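Conserved protein (Methanothermobacter thermautotrophicus, PDB 1T57) is of unknown function but binds flavin mononucleotide and magnesium in a fold related to the alpha/beta domain of pyruvate kinase. Local coordinates at residues A[22-27]-A[43-48]; A[78-83]-A[91-96]. All coordinates share one frame; numbering follows the deposited sequence.

Contact 1 and contact 2 lie on opposite sides of the chain's centre, about 29 Å apart between centres, and do not touch. Both reach the same mixed sheet. Contact 1 pairs the strand outermost within this chain, 22-28, with helix 36-50. It is partly buried, takes part in a subunit interface, and rests on charged groups and one arginine bond to a backbone carbonyl. Contact 2 is buried. It joins the end of strand 75-79 to the lead-in of helix 95-104, and its chemistry is a histidine-carboxylate bond flanked by apolar packing. Residues 79-81 of contact 2 also line the flavin pocket, whereas contact 1 lies away from the flavin.

Contact 1: A[22-27]-A[43-48]; sequences EKKICY and VGERAD
Arg46 reaches from the helix to the strand and meets the backbone of Lys24. Its NH2 donates to Lys24 O at 3.2 Å. The acceptor lies in the guanidinium plane, and the nitrogen lies in the carbonyl plane. The N-H...O angle of 141° shows a bent bond. A water also bridges the pair: it donates to Lys24 O and weakly accepts from Arg46 NH2. The arginine chain is folded at its second and third torsions, which turns the guanidinium edge to the carbonyl. Lys23 crosses it obliquely, with CD over one face, offset toward the rim, 4.1 Å from Arg46 CZ. Lys23 NZ and Arg46 NE, 4.5 Å apart, both salt-bridge to Glu199, one to each carboxylate oxygen, which brings the two cationic groups together. On the other flank, Lys24 meets Glu45 at about a right angle. Its chain bends at chi3 (73°), and NZ forms a weak salt bridge, 3.4 Å from Glu45 OE2. Its stronger partner is Glu22 of the second subunit. The strand and helix segments run nearly antiparallel, at 160°, with axes 11.2 Å apart. Strand 22-28 pairs with strand 196-204 and, across the interface, with an antiparallel strand of the second subunit. Helix 36-50 packs through Val43 and Arg46 on strands 168-172 and 180-185.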
loop_
_atom_site.group_PDB
_atom_site.type_symbol
_atom_site.label_atom_id
_atom_site.label_comp_id
_atom_site.label_asym_id
_atom_site.label_seq_id
_atom_site.Cartn_x
_atom_site.Cartn_y
_atom_site.Cartn_z
ATOM N N GLU A 22 39.976 -11.552 2.699
ATOM C CA GLU A 22 39.578 -12.264 3.915
ATOM C C GLU A 22 39.909 -11.415 5.123
ATOM O O GLU A 22 41.036 -10.944 5.261
ATOM C CB GLU A 22 40.301 -13.611 4.009
ATOM C CG GLU A 22 39.808 -14.526 5.122
ATOM C CD GLU A 22 40.467 -15.904 5.085
ATOM O OE1 GLU A 22 40.165 -16.691 4.159
ATOM O OE2 GLU A 22 41.291 -16.194 5.983
ATOM N N LYS A 23 38.917 -11.200 5.981
ATOM C CA LYS A 23 39.104 -10.396 7.183
ATOM C C LYS A 23 38.355 -11.080 8.307
ATOM O O LYS A 23 37.796 -12.157 8.115
ATOM C CB LYS A 23 38.531 -8.981 7.009
ATOM C CG LYS A 23 38.839 -8.324 5.687
ATOM C CD LYS A 23 38.431 -6.861 5.692
ATOM C CE LYS A 23 38.483 -6.308 4.284
ATOM N NZ LYS A 23 38.284 -4.845 4.236
ATOM N N LYS A 24 38.329 -10.434 9.472
ATOM C CA LYS A 24 37.651 -10.968 10.649
ATOM C C LYS A 24 36.265 -10.351 10.788
ATOM O O LYS A 24 35.989 -9.290 10.238
ATOM C CB LYS A 24 38.463 -10.649 11.910
ATOM C CG LYS A 24 38.935 -9.201 11.964
ATOM C CD LYS A 24 39.342 -8.739 13.356
ATOM C CE LYS A 24 40.656 -9.334 13.823
ATOM N NZ LYS A 24 40.949 -8.912 15.229
ATOM N N ILE A 25 35.393 -11.035 11.514
ATOM C CA ILE A 25 34.060 -10.550 11.778
ATOM C C ILE A 25 33.699 -11.207 13.085
ATOM O O ILE A 25 33.893 -12.421 13.253
ATOM C CB ILE A 25 33.033 -10.974 10.687
ATOM C CG1 ILE A 25 31.659 -10.409 11.050
ATOM C CG2 ILE A 25 32.991 -12.501 10.541
ATOM C CD1 ILE A 25 30.545 -10.846 10.136
ATOM N N CYS A 26 33.201 -10.413 14.027
ATOM C CA CYS A 26 32.809 -10.966 15.308
ATOM C C CYS A 26 31.305 -11.238 15.380
ATOM O O CYS A 26 30.495 -10.366 15.034
ATOM C CB CYS A 26 33.214 -10.009 16.425
ATOM S SG CYS A 26 33.352 -10.803 18.013
ATOM N N TYR A 27 30.945 -12.454 15.796
ATOM C CA TYR A 27 29.546 -12.845 15.968
ATOM C C TYR A 27 29.265 -12.935 17.465
ATOM O O TYR A 27 29.731 -13.846 18.125
ATOM C CB TYR A 27 29.257 -14.211 15.330
ATOM C CG TYR A 27 29.378 -14.212 13.832
ATOM C CD1 TYR A 27 30.345 -14.981 13.201
ATOM C CD2 TYR A 27 28.565 -13.397 13.045
ATOM C CE1 TYR A 27 30.508 -14.939 11.829
ATOM C CE2 TYR A 27 28.724 -13.338 11.677
ATOM C CZ TYR A 27 29.699 -14.108 11.075
ATOM O OH TYR A 27 29.913 -14.017 9.727
ATOM N N VAL A 43 35.769 -1.369 15.658
ATOM C CA VAL A 43 35.651 -0.287 14.675
ATOM C C VAL A 43 36.961 0.468 14.561
ATOM O O VAL A 43 37.369 0.838 13.454
ATOM C CB VAL A 43 34.532 0.782 14.988
ATOM C CG1 VAL A 43 33.239 0.107 15.369
ATOM C CG2 VAL A 43 35.004 1.764 16.042
ATOM N N GLY A 44 37.604 0.702 15.709
ATOM C CA GLY A 44 38.864 1.420 15.726
ATOM C C GLY A 44 39.800 0.787 14.724
ATOM O O GLY A 44 40.247 1.440 13.783
ATOM N N GLU A 45 40.049 -0.509 14.912
ATOM C CA GLU A 45 40.949 -1.268 14.053
ATOM C C GLU A 45 40.565 -1.179 12.588
ATOM O O GLU A 45 41.394 -0.838 11.746
ATOM C CB GLU A 45 40.974 -2.733 14.507
ATOM C CG GLU A 45 42.226 -3.512 14.133
ATOM C CD GLU A 45 42.190 -4.945 14.645
ATOM O OE1 GLU A 45 43.272 -5.504 14.930
ATOM O OE2 GLU A 45 41.080 -5.508 14.761
ATOM N N ARG A 46 39.309 -1.479 12.275
ATOM C CA ARG A 46 38.862 -1.454 10.893
ATOM C C ARG A 46 38.963 -0.065 10.306
ATOM O O ARG A 46 39.215 0.085 9.112
ATOM C CB ARG A 46 37.426 -1.969 10.769
ATOM C CG ARG A 46 36.887 -1.894 9.373
ATOM C CD ARG A 46 37.561 -2.881 8.445
ATOM N NE ARG A 46 36.868 -4.157 8.436
ATOM C CZ ARG A 46 37.153 -5.174 9.240
ATOM N NH1 ARG A 46 38.130 -5.074 10.128
ATOM N NH2 ARG A 46 36.464 -6.302 9.145
ATOM N N ALA A 47 38.779 0.953 11.136
ATOM C CA ALA A 47 38.898 2.306 10.638
ATOM C C ALA A 47 40.349 2.566 10.204
ATOM O O ALA A 47 40.607 3.050 9.096
ATOM C CB ALA A 47 38.473 3.297 11.698
ATOM N N ASP A 48 41.307 2.243 11.064
ATOM C CA ASP A 48 42.714 2.435 10.695
ATOM C C ASP A 48 42.982 1.674 9.400
ATOM O O ASP A 48 43.530 2.218 8.435
ATOM C CB ASP A 48 43.629 1.880 11.785
ATOM C CG ASP A 48 43.570 2.689 13.057
ATOM O OD1 ASP A 48 44.016 2.171 14.109
ATOM O OD2 ASP A 48 43.087 3.845 13.001
HETATM O O HOH W 1 34.215 -7.572 8.780
#

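Contact 2: A[78-83]-A[91-96]; sequences SVTHHA and LELEDE. With FMN (flavin mononucleotide), chain E.
Leu91 places CD1 against Ala83 CB at 3.8 Å, at the start of the lead-in to helix 95-104. This contact belongs to a beta-alpha-beta unit: strand 75-79, helix 95-104, strand 107-109. Segment 78-83 leaves the first strand, and segment 91-96 leads into the helix, which starts at Asp95. The CD1 branch of Leu91 also lies beside the backbone of His81 and His82. The third subunit closes in here, with its Ala157 on Ala83 and its Ala159 on Leu91.

Glu92 comes next and carries the main polar link. Its carboxylate lies at the ND1 edge of the His81 ring. ND1 donates to Glu92 OE2 at 3.0 Å, and OE2 lies close to the ring plane. The oxygen is met on its syn side, 27° out of the carboxylate plane. The bond is bent, and a weaker, longer one runs from ND1 to OE1. The two planes are turned 35° apart. This grip on ND1 limits rotation of the ring. Arg86 is a weak, long ion-pair partner of Glu92 OE1.

Leu93 crosses Thr80 at about a right angle. Its CB sits 3.7 Å from Thr80 OG1 and 3.9 Å from Thr80 CG2. Thr80 OG1 lies anti to the backbone N (chi1 162°), and CG2 falls between N and the carbonyl carbon; both branches face Leu93 CB. Its OG1 is hydrogen-bonded to Val60 O. Glu94 then takes the N-cap position of the helix.

The other end of this link is the flavin. Residues 79-81 line its pocket, and Val79 CG2 lies 3.5 Å from the flavin methyl C8M. His81, held by Glu92 at ND1, brings CD2 to 3.3 Å from C8 of the flavin.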
loop_
_atom_site.group_PDB
_atom_site.type_symbol
_atom_site.label_atom_id
_atom_site.label_comp_id
_atom_site.label_asym_id
_atom_site.label_seq_id
_atom_site.Cartn_x
_atom_site.Cartn_y
_atom_site.Cartn_z
ATOM N N SER A 78 26.550 11.662 16.460
ATOM C CA SER A 78 25.743 10.891 17.376
ATOM C C SER A 78 24.295 11.295 17.157
ATOM O O SER A 78 23.954 12.492 17.221
ATOM C CB SER A 78 26.159 11.204 18.819
ATOM O OG SER A 78 25.444 10.432 19.776
ATOM N N VAL A 79 23.455 10.314 16.835
ATOM C CA VAL A 79 22.045 10.618 16.672
ATOM C C VAL A 79 21.312 9.960 17.835
ATOM O O VAL A 79 21.554 8.806 18.175
ATOM C CB VAL A 79 21.439 10.128 15.303
ATOM C CG1 VAL A 79 22.529 9.977 14.261
ATOM C CG2 VAL A 79 20.651 8.855 15.473
ATOM N N THR A 80 20.450 10.725 18.481
ATOM C CA THR A 80 19.672 10.204 19.586
ATOM C C THR A 80 18.255 9.947 19.066
ATOM O O THR A 80 17.994 10.095 17.861
ATOM C CB THR A 80 19.638 11.222 20.741
ATOM O OG1 THR A 80 18.561 10.910 21.622
ATOM C CG2 THR A 80 19.464 12.628 20.200
ATOM N N HIS A 81 17.353 9.542 19.961
ATOM C CA HIS A 81 15.959 9.302 19.589
ATOM C C HIS A 81 15.262 10.622 19.281
ATOM O O HIS A 81 15.699 11.678 19.747
ATOM C CB HIS A 81 15.229 8.619 20.734
ATOM C CG HIS A 81 15.379 7.135 20.740
ATOM N ND1 HIS A 81 14.966 6.352 21.795
ATOM C CD2 HIS A 81 15.889 6.287 19.819
ATOM C CE1 HIS A 81 15.220 5.084 21.524
ATOM N NE2 HIS A 81 15.779 5.017 20.331
ATOM N N HIS A 82 14.180 10.570 18.505
ATOM C CA HIS A 82 13.456 11.790 18.160
ATOM C C HIS A 82 12.655 12.179 19.383
ATOM O O HIS A 82 12.361 11.331 20.212
ATOM C CB HIS A 82 12.507 11.570 16.979
ATOM C CG HIS A 82 11.284 10.760 17.303
ATOM N ND1 HIS A 82 11.229 9.392 17.138
ATOM C CD2 HIS A 82 10.048 11.141 17.703
ATOM C CE1 HIS A 82 10.006 8.965 17.415
ATOM N NE2 HIS A 82 9.271 10.007 17.761
ATOM N N ALA A 83 12.316 13.456 19.496
ATOM C CA ALA A 83 11.540 13.943 20.620
ATOM C C ALA A 83 10.169 13.313 20.495
ATOM O O ALA A 83 9.595 13.283 19.407
ATOM C CB ALA A 83 11.425 15.463 20.565
ATOM N N LEU A 91 12.529 15.007 24.836
ATOM C CA LEU A 91 13.774 14.540 24.241
ATOM C C LEU A 91 14.528 13.713 25.309
ATOM O O LEU A 91 14.790 14.210 26.414
ATOM C CB LEU A 91 14.612 15.750 23.816
ATOM C CG LEU A 91 15.714 15.536 22.787
ATOM C CD1 LEU A 91 15.082 15.188 21.435
ATOM C CD2 LEU A 91 16.558 16.799 22.676
ATOM N N GLU A 92 14.880 12.464 24.990
ATOM C CA GLU A 92 15.594 11.596 25.940
ATOM C C GLU A 92 16.997 12.077 26.242
ATOM O O GLU A 92 17.505 11.905 27.347
ATOM C CB GLU A 92 15.684 10.160 25.411
ATOM C CG GLU A 92 14.544 9.276 25.822
ATOM C CD GLU A 92 14.257 8.225 24.790
ATOM O OE1 GLU A 92 14.140 7.026 25.127
ATOM O OE2 GLU A 92 14.145 8.613 23.615
ATOM N N LEU A 93 17.628 12.667 25.242
ATOM C CA LEU A 93 18.977 13.156 25.399
ATOM C C LEU A 93 18.991 14.333 26.380
ATOM O O LEU A 93 18.337 15.356 26.153
ATOM C CB LEU A 93 19.518 13.557 24.018
ATOM C CG LEU A 93 21.009 13.863 23.846
ATOM C CD1 LEU A 93 21.287 15.304 24.169
ATOM C CD2 LEU A 93 21.824 12.939 24.730
ATOM N N GLU A 94 19.730 14.171 27.475
ATOM C CA GLU A 94 19.851 15.210 28.489
ATOM C C GLU A 94 20.674 16.350 27.930
ATOM O O GLU A 94 21.583 16.133 27.133
ATOM C CB GLU A 94 20.543 14.663 29.731
ATOM C CG GLU A 94 19.773 13.551 30.414
ATOM C CD GLU A 94 18.799 14.065 31.462
ATOM O OE1 GLU A 94 17.933 14.911 31.134
ATOM O OE2 GLU A 94 18.911 13.611 32.623
ATOM N N ASP A 95 20.353 17.564 28.357
ATOM C CA ASP A 95 21.051 18.761 27.911
ATOM C C ASP A 95 22.520 18.637 28.289
ATOM O O ASP A 95 23.401 18.992 27.518
ATOM C CB ASP A 95 20.411 19.973 28.585
ATOM C CG ASP A 95 18.892 19.891 28.580
ATOM O OD1 ASP A 95 18.365 18.841 29.014
ATOM O OD2 ASP A 95 18.231 20.863 28.141
ATOM N N GLU A 96 22.761 18.101 29.481
ATOM C CA GLU A 96 24.110 17.901 30.005
ATOM C C GLU A 96 24.937 16.989 29.113
ATOM O O GLU A 96 26.059 17.323 28.734
ATOM C CB GLU A 96 24.039 17.273 31.388
ATOM C CG GLU A 96 23.078 17.959 32.323
ATOM C CD GLU A 96 22.570 17.009 33.381
ATOM O OE1 GLU A 96 23.350 16.129 33.799
ATOM O OE2 GLU A 96 21.398 17.135 33.800
HETATM N N1 FMN E . 17.676 -0.001 19.357
HETATM C C2 FMN E . 16.996 -1.159 19.000
HETATM O O2 FMN E . 17.231 -2.210 19.564
HETATM N N3 FMN E . 16.162 -1.235 17.917
HETATM C C4 FMN E . 15.807 -0.093 17.247
HETATM O O4 FMN E . 15.150 -0.190 16.203
HETATM C C4A FMN E . 16.496 1.081 17.563
HETATM N N5 FMN E . 16.213 2.242 16.880
HETATM C C5A FMN E . 17.084 3.299 17.004
HETATM C C6 FMN E . 16.792 4.451 16.293
HETATM C C7 FMN E . 17.536 5.585 16.460
HETATM C C7M FMN E . 17.094 6.792 15.699
HETATM C C8 FMN E . 18.246 5.735 17.645
HETATM C C8M FMN E . 18.988 7.026 17.947
HETATM C C9 FMN E . 18.526 4.595 18.397
HETATM C C9A FMN E . 18.030 3.339 18.032
HETATM N N10 FMN E . 18.119 2.254 18.917
HETATM C C10 FMN E . 17.478 1.091 18.571
HETATM C "C1'" FMN E . 19.086 2.224 20.080
HETATM C "C2'" FMN E . 20.484 2.050 19.555
HETATM O "O2'" FMN E . 20.499 0.908 18.690
HETATM C "C3'" FMN E . 21.459 1.792 20.682
HETATM O "O3'" FMN E . 21.055 0.696 21.446
HETATM C "C4'" FMN E . 22.022 2.953 21.518
HETATM O "O4'" FMN E . 23.061 2.355 22.256
HETATM C "C5'" FMN E . 21.309 3.635 22.666
HETATM O "O5'" FMN E . 22.339 4.423 23.219
HETATM P P FMN E . 22.838 4.517 24.745
HETATM O O1P FMN E . 23.688 5.738 24.831
HETATM O O2P FMN E . 23.651 3.286 25.193
HETATM O O3P FMN E . 21.576 4.677 25.603
#